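PDB 4AC1: endo-N-acetyl-beta-D-glucosaminidase from Hypocrea jecorina, which hydrolyses the bond between the two core N-acetylglucosamines of N-linked glycans and is responsible for deglycosylating the cellulases of this fungus. Local coordinates for residues A[1-5]-A[275-280]; A[32-36]-A[71-76]. All coordinates share one frame; numbering follows the deposited sequence.

Contact 1: A[1-5]-A[275-280]; sequences DLPRL and VTVILR. Unlike the reference sequence in segment 275-280: Val277 (reference Glu). With NAG (2-acetamido-2-deoxy-beta-D-glucopyranose), chain B.
Asp1 and Arg280 form a salt bridge in which a single carboxylate oxygen takes both terminal guanidinium nitrogens: Asp1 OD2 lies 2.6 Å from Arg280 NH2, with a weaker, more bent bond to Arg280 NH1. NH2 comes in from above the carboxylate plane, and the two flat groups are turned 39° apart. Arg280 NH2 also donates to Pro3 O at 2.9 Å, while a water accepts from Arg280 NE and donates to that same carbonyl. The guanidinium has Pro3 CD over one face, offset toward its rim and 3.7 Å from Arg280 NH2; the peptide bond before this proline is cis.

The contact ties the start of the first strand of the (beta/alpha)8 barrel to the last helix, 270-279, bringing the two chain ends together.

Among the carbon contacts, Pro3 CG rests on Leu279 CB at 3.6 Å, the side chains sliding past each other. Leu5, with CG anti to its N (chi1 177°), sends CD1 to Val275 CG1 (3.6 Å), while its CD2 packs against the hydroxyl OG1 of Thr276 (3.4 Å), itself hydrogen-bonded to Ala272 O. On the helix's outer side, Val277 CG1 meets methyl C8 of the NAG attached at Asn236 at 3.5 Å.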
loop_
_atom_site.group_PDB
_atom_site.type_symbol
_atom_site.label_atom_id
_atom_site.label_comp_id
_atom_site.label_asym_id
_atom_site.label_seq_id
_atom_site.Cartn_x
_atom_site.Cartn_y
_atom_site.Cartn_z
ATOM N N ASP A 1 -1.930 -5.188 15.455
ATOM C CA ASP A 1 -0.855 -4.743 16.381
ATOM C C ASP A 1 -0.014 -3.624 15.761
ATOM O O ASP A 1 0.736 -3.833 14.799
ATOM C CB ASP A 1 0.043 -5.906 16.805
ATOM C CG ASP A 1 1.232 -5.438 17.632
ATOM O OD1 ASP A 1 1.035 -4.965 18.775
ATOM O OD2 ASP A 1 2.361 -5.522 17.128
ATOM N N LEU A 2 -0.156 -2.438 16.339
ATOM C CA LEU A 2 0.508 -1.237 15.862
ATOM C C LEU A 2 1.865 -1.120 16.540
ATOM O O LEU A 2 2.014 -1.500 17.715
ATOM C CB LEU A 2 -0.340 -0.015 16.197
ATOM C CG LEU A 2 -1.761 0.017 15.637
ATOM C CD1 LEU A 2 -2.445 1.285 16.075
ATOM C CD2 LEU A 2 -1.782 -0.100 14.113
ATOM N N PRO A 3 2.861 -0.566 15.842
ATOM C CA PRO A 3 2.803 0.011 14.502
ATOM C C PRO A 3 2.990 -1.025 13.395
ATOM O O PRO A 3 3.743 -1.990 13.545
ATOM C CB PRO A 3 3.991 0.977 14.506
ATOM C CG PRO A 3 4.991 0.304 15.375
ATOM C CD PRO A 3 4.175 -0.326 16.475
ATOM N N ARG A 4 2.311 -0.807 12.278
ATOM C CA ARG A 4 2.496 -1.647 11.093
ATOM C C ARG A 4 3.806 -1.281 10.406
ATOM O O ARG A 4 4.239 -0.114 10.447
ATOM C CB ARG A 4 1.339 -1.460 10.116
ATOM C CG ARG A 4 -0.032 -1.665 10.754
ATOM C CD ARG A 4 -1.131 -1.405 9.749
ATOM N NE ARG A 4 -2.471 -1.354 10.338
ATOM C CZ ARG A 4 -3.049 -0.253 10.816
ATOM N NH1 ARG A 4 -2.396 0.894 10.836
ATOM N NH2 ARG A 4 -4.294 -0.293 11.280
ATOM N N LEU A 5 4.451 -2.280 9.806
ATOM C CA LEU A 5 5.571 -2.049 8.911
ATOM C C LEU A 5 5.232 -2.729 7.607
ATOM O O LEU A 5 5.127 -3.961 7.544
ATOM C CB LEU A 5 6.890 -2.597 9.470
ATOM C CG LEU A 5 8.112 -2.455 8.547
ATOM C CD1 LEU A 5 8.373 -0.987 8.152
ATOM C CD2 LEU A 5 9.358 -3.077 9.165
ATOM N N VAL A 275 13.930 0.592 9.993
ATOM C CA VAL A 275 12.590 1.058 10.363
ATOM C C VAL A 275 11.999 0.247 11.517
ATOM O O VAL A 275 11.254 0.782 12.316
ATOM C CB VAL A 275 11.649 1.156 9.133
ATOM C CG1 VAL A 275 10.297 1.684 9.531
ATOM C CG2 VAL A 275 12.255 2.086 8.113
ATOM N N THR A 276 12.355 -1.031 11.613
ATOM C CA THR A 276 11.989 -1.819 12.790
ATOM C C THR A 276 12.613 -1.226 14.066
ATOM O O THR A 276 11.937 -1.129 15.105
ATOM C CB THR A 276 12.355 -3.301 12.626
ATOM O OG1 THR A 276 11.570 -3.876 11.569
ATOM C CG2 THR A 276 12.077 -4.078 13.914
ATOM N N VAL A 277 13.879 -0.801 13.992
ATOM C CA VAL A 277 14.497 -0.160 15.162
ATOM C C VAL A 277 13.788 1.149 15.527
ATOM O O VAL A 277 13.670 1.496 16.704
ATOM C CB VAL A 277 16.010 0.100 15.007
ATOM C CG1 VAL A 277 16.596 0.578 16.335
ATOM C CG2 VAL A 277 16.753 -1.141 14.591
ATOM N N ILE A 278 13.304 1.874 14.526
ATOM C CA ILE A 278 12.543 3.097 14.771
ATOM C C ILE A 278 11.186 2.815 15.438
ATOM O O ILE A 278 10.810 3.476 16.422
ATOM C CB ILE A 278 12.340 3.890 13.453
ATOM C CG1 ILE A 278 13.686 4.405 12.937
ATOM C CG2 ILE A 278 11.302 5.008 13.637
ATOM C CD1 ILE A 278 13.627 5.020 11.536
ATOM N N LEU A 279 10.446 1.839 14.916
ATOM C CA LEU A 279 9.071 1.612 15.333
ATOM C C LEU A 279 8.960 0.750 16.574
ATOM O O LEU A 279 8.017 0.890 17.362
ATOM C CB LEU A 279 8.325 0.908 14.213
ATOM C CG LEU A 279 8.050 1.729 12.962
ATOM C CD1 LEU A 279 7.396 0.830 11.898
ATOM C CD2 LEU A 279 7.174 2.940 13.285
ATOM N N ARG A 280 9.903 -0.174 16.708
ATOM C CA ARG A 280 9.915 -1.127 17.810
ATOM C C ARG A 280 11.308 -1.202 18.443
ATOM O O ARG A 280 11.973 -2.239 18.369
ATOM C CB ARG A 280 9.446 -2.504 17.325
ATOM C CG ARG A 280 7.975 -2.545 16.915
ATOM C CD ARG A 280 7.516 -3.919 16.445
ATOM N NE ARG A 280 6.197 -3.820 15.822
ATOM C CZ ARG A 280 5.044 -4.044 16.445
ATOM N NH1 ARG A 280 5.021 -4.422 17.727
ATOM N NH2 ARG A 280 3.905 -3.905 15.781
HETATM C C1 NAG B . 15.571 8.077 17.278
HETATM C C2 NAG B . 16.841 7.234 17.413
HETATM C C3 NAG B . 17.404 7.231 18.837
HETATM C C4 NAG B . 17.362 8.601 19.508
HETATM C C5 NAG B . 16.034 9.326 19.274
HETATM C C6 NAG B . 16.076 10.770 19.768
HETATM C C7 NAG B . 17.045 5.410 15.818
HETATM C C8 NAG B . 16.694 3.992 15.486
HETATM N N2 NAG B . 16.579 5.874 16.972
HETATM O O3 NAG B . 18.753 6.815 18.812
HETATM O O4 NAG B . 17.579 8.421 20.891
HETATM O O5 NAG B . 15.737 9.344 17.892
HETATM O O6 NAG B . 17.070 11.520 19.094
HETATM O O7 NAG B . 17.729 6.076 15.045
HETATM O O HOH W 1 6.290 -3.440 13.000
#

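Contact 2: A[32-36]-A[71-76]; sequences ALTHL and MKQAGV
A single water joins Thr34 to Gly75, donating to Thr34 O at 2.9 Å and to Gly75 O at 3.0 Å and so bridging two carbonyl oxygens, both acceptors. Within segment 32-36, Thr34 OG1 and His35 ND1 share a short hydrogen bond of 2.7 Å, and Leu5 N of strand 4-9 also donates to that hydroxyl.

Gly75 stands where helix 62-73 gives way to the turn. Its positive phi of 103° belongs to a Schellman motif, in which Val76 N returns to Met71 O and Gly75 N to Lys72 O. The turn delivers the chain to strand 77-83, completing a beta-alpha-beta crossover of the barrel from the neighbouring strand 35-42.

Val76 carries most of the packing, with both of its methyls. CG1, anti to the backbone N (chi1 179°), sits 3.7 Å from Leu36 N and also touches Leu36 CB and, at 3.9 Å, Leu33 CD2, while CG2 lies against Leu33 O at 3.7 Å. Alongside, the side chain of Met71 bends at chi2 and chi3, and its CE reaches Leu33 CD2 at 3.8 Å. Ile26 of helix 24-27 packs on both Met71 and Val76. An alanine in place of Val76 would probably cost Leu36 CB its methyl partner and leave Leu33 CD2 with Met71 CE alone among these partners.

The segments thus meet by van der Waals packing of Val76 and Met71 on the leucine side chains and the backbone, without a direct hydrogen bond; directional backbone pairing begins one residue later, where Lys77 bonds to Thr34 and Leu36.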
loop_
_atom_site.group_PDB
_atom_site.type_symbol
_atom_site.label_atom_id
_atom_site.label_comp_id
_atom_site.label_asym_id
_atom_site.label_seq_id
_atom_site.Cartn_x
_atom_site.Cartn_y
_atom_site.Cartn_z
ATOM N N ALA A 32 10.453 -6.532 11.840
ATOM C CA ALA A 32 9.087 -6.812 12.268
ATOM C C ALA A 32 8.130 -6.414 11.156
ATOM O O ALA A 32 7.328 -5.487 11.306
ATOM C CB ALA A 32 8.758 -6.086 13.583
ATOM N N LEU A 33 8.249 -7.095 10.018
ATOM C CA LEU A 33 7.377 -6.817 8.890
ATOM C C LEU A 33 5.972 -7.299 9.201
ATOM O O LEU A 33 5.809 -8.444 9.604
ATOM C CB LEU A 33 7.879 -7.547 7.649
ATOM C CG LEU A 33 7.119 -7.251 6.358
ATOM C CD1 LEU A 33 7.426 -5.841 5.884
ATOM C CD2 LEU A 33 7.485 -8.248 5.289
ATOM N N THR A 34 4.964 -6.441 9.063
ATOM C CA THR A 34 3.590 -6.883 9.293
ATOM C C THR A 34 2.825 -7.157 7.998
ATOM O O THR A 34 1.948 -8.006 7.987
ATOM C CB THR A 34 2.816 -5.904 10.178
ATOM O OG1 THR A 34 2.785 -4.625 9.544
ATOM C CG2 THR A 34 3.478 -5.772 11.543
ATOM N N HIS A 35 3.156 -6.442 6.918
ATOM C CA HIS A 35 2.417 -6.546 5.663
ATOM C C HIS A 35 3.347 -6.460 4.474
ATOM O O HIS A 35 4.218 -5.584 4.445
ATOM C CB HIS A 35 1.389 -5.408 5.563
ATOM C CG HIS A 35 0.383 -5.426 6.662
ATOM N ND1 HIS A 35 0.643 -4.904 7.912
ATOM C CD2 HIS A 35 -0.852 -5.974 6.725
ATOM C CE1 HIS A 35 -0.402 -5.113 8.693
ATOM N NE2 HIS A 35 -1.317 -5.766 7.996
ATOM N N LEU A 36 3.123 -7.313 3.477
ATOM C CA LEU A 36 3.845 -7.271 2.215
ATOM C C LEU A 36 2.778 -7.052 1.145
ATOM O O LEU A 36 1.833 -7.864 1.052
ATOM C CB LEU A 36 4.607 -8.584 1.982
ATOM C CG LEU A 36 5.592 -8.719 0.802
ATOM C CD1 LEU A 36 4.906 -8.801 -0.562
ATOM C CD2 LEU A 36 6.694 -7.643 0.804
ATOM N N MET A 71 5.954 -16.408 3.663
ATOM C CA MET A 71 5.767 -15.119 4.319
ATOM C C MET A 71 4.592 -15.178 5.293
ATOM O O MET A 71 4.683 -14.730 6.431
ATOM C CB MET A 71 5.533 -14.035 3.280
ATOM C CG MET A 71 6.732 -13.797 2.369
ATOM S SD MET A 71 8.193 -13.129 3.201
ATOM C CE MET A 71 7.791 -11.382 3.229
ATOM N N LYS A 72 3.483 -15.751 4.830
ATOM C CA LYS A 72 2.315 -15.914 5.690
ATOM C C LYS A 72 2.590 -16.826 6.890
ATOM O O LYS A 72 2.165 -16.518 8.002
ATOM C CB LYS A 72 1.104 -16.394 4.889
ATOM C CG LYS A 72 0.579 -15.316 3.946
ATOM C CD LYS A 72 -0.716 -15.699 3.231
ATOM C CE LYS A 72 -0.437 -16.550 2.008
ATOM N NZ LYS A 72 -1.669 -16.743 1.160
ATOM N N GLN A 73 3.341 -17.909 6.687
ATOM C CA GLN A 73 3.749 -18.760 7.809
ATOM C C GLN A 73 4.504 -17.991 8.898
ATOM O O GLN A 73 4.344 -18.264 10.092
ATOM C CB GLN A 73 4.588 -19.940 7.317
ATOM C CG GLN A 73 4.800 -21.008 8.389
ATOM C CD GLN A 73 5.494 -22.266 7.881
ATOM O OE1 GLN A 73 5.557 -22.522 6.677
ATOM N NE2 GLN A 73 6.017 -23.065 8.811
ATOM N N ALA A 74 5.333 -17.033 8.490
ATOM C CA ALA A 74 6.093 -16.228 9.440
ATOM C C ALA A 74 5.238 -15.160 10.128
ATOM O O ALA A 74 5.718 -14.473 11.030
ATOM C CB ALA A 74 7.284 -15.592 8.756
ATOM N N GLY A 75 3.978 -15.026 9.719
ATOM C CA GLY A 75 3.070 -14.071 10.348
ATOM C C GLY A 75 2.815 -12.781 9.584
ATOM O O GLY A 75 2.090 -11.911 10.078
ATOM N N VAL A 76 3.404 -12.656 8.396
ATOM C CA VAL A 76 3.195 -11.492 7.538
ATOM C C VAL A 76 1.850 -11.622 6.847
ATOM O O VAL A 76 1.480 -12.712 6.413
ATOM C CB VAL A 76 4.323 -11.373 6.482
ATOM C CG1 VAL A 76 4.104 -10.162 5.568
ATOM C CG2 VAL A 76 5.675 -11.276 7.166
HETATM O O HOH W 2 1.054 -9.158 10.454
#

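Contacts 1 and 2 have centres 13 Å apart and touch directly, contact 2 being nested along the chain inside the long loop that contact 1 closes. Strands 4-9 and 35-42 are parallel neighbours in the barrel, and their starts are stitched by Leu5 N to Thr34 OG1 at 2.9 Å. A second bond, Thr276 OG1 to Ala32 N at 2.9 Å, ties the final helix to the approach to strand 35-42, while Leu33 CD1 packs on Leu5 O. Both contacts thus sit at the N-terminal ends of the strands, whereas family 18 enzymes carry their active site at the C-terminal ends. The side chain of Arg4 is about 13 Å from a bound zinc ion.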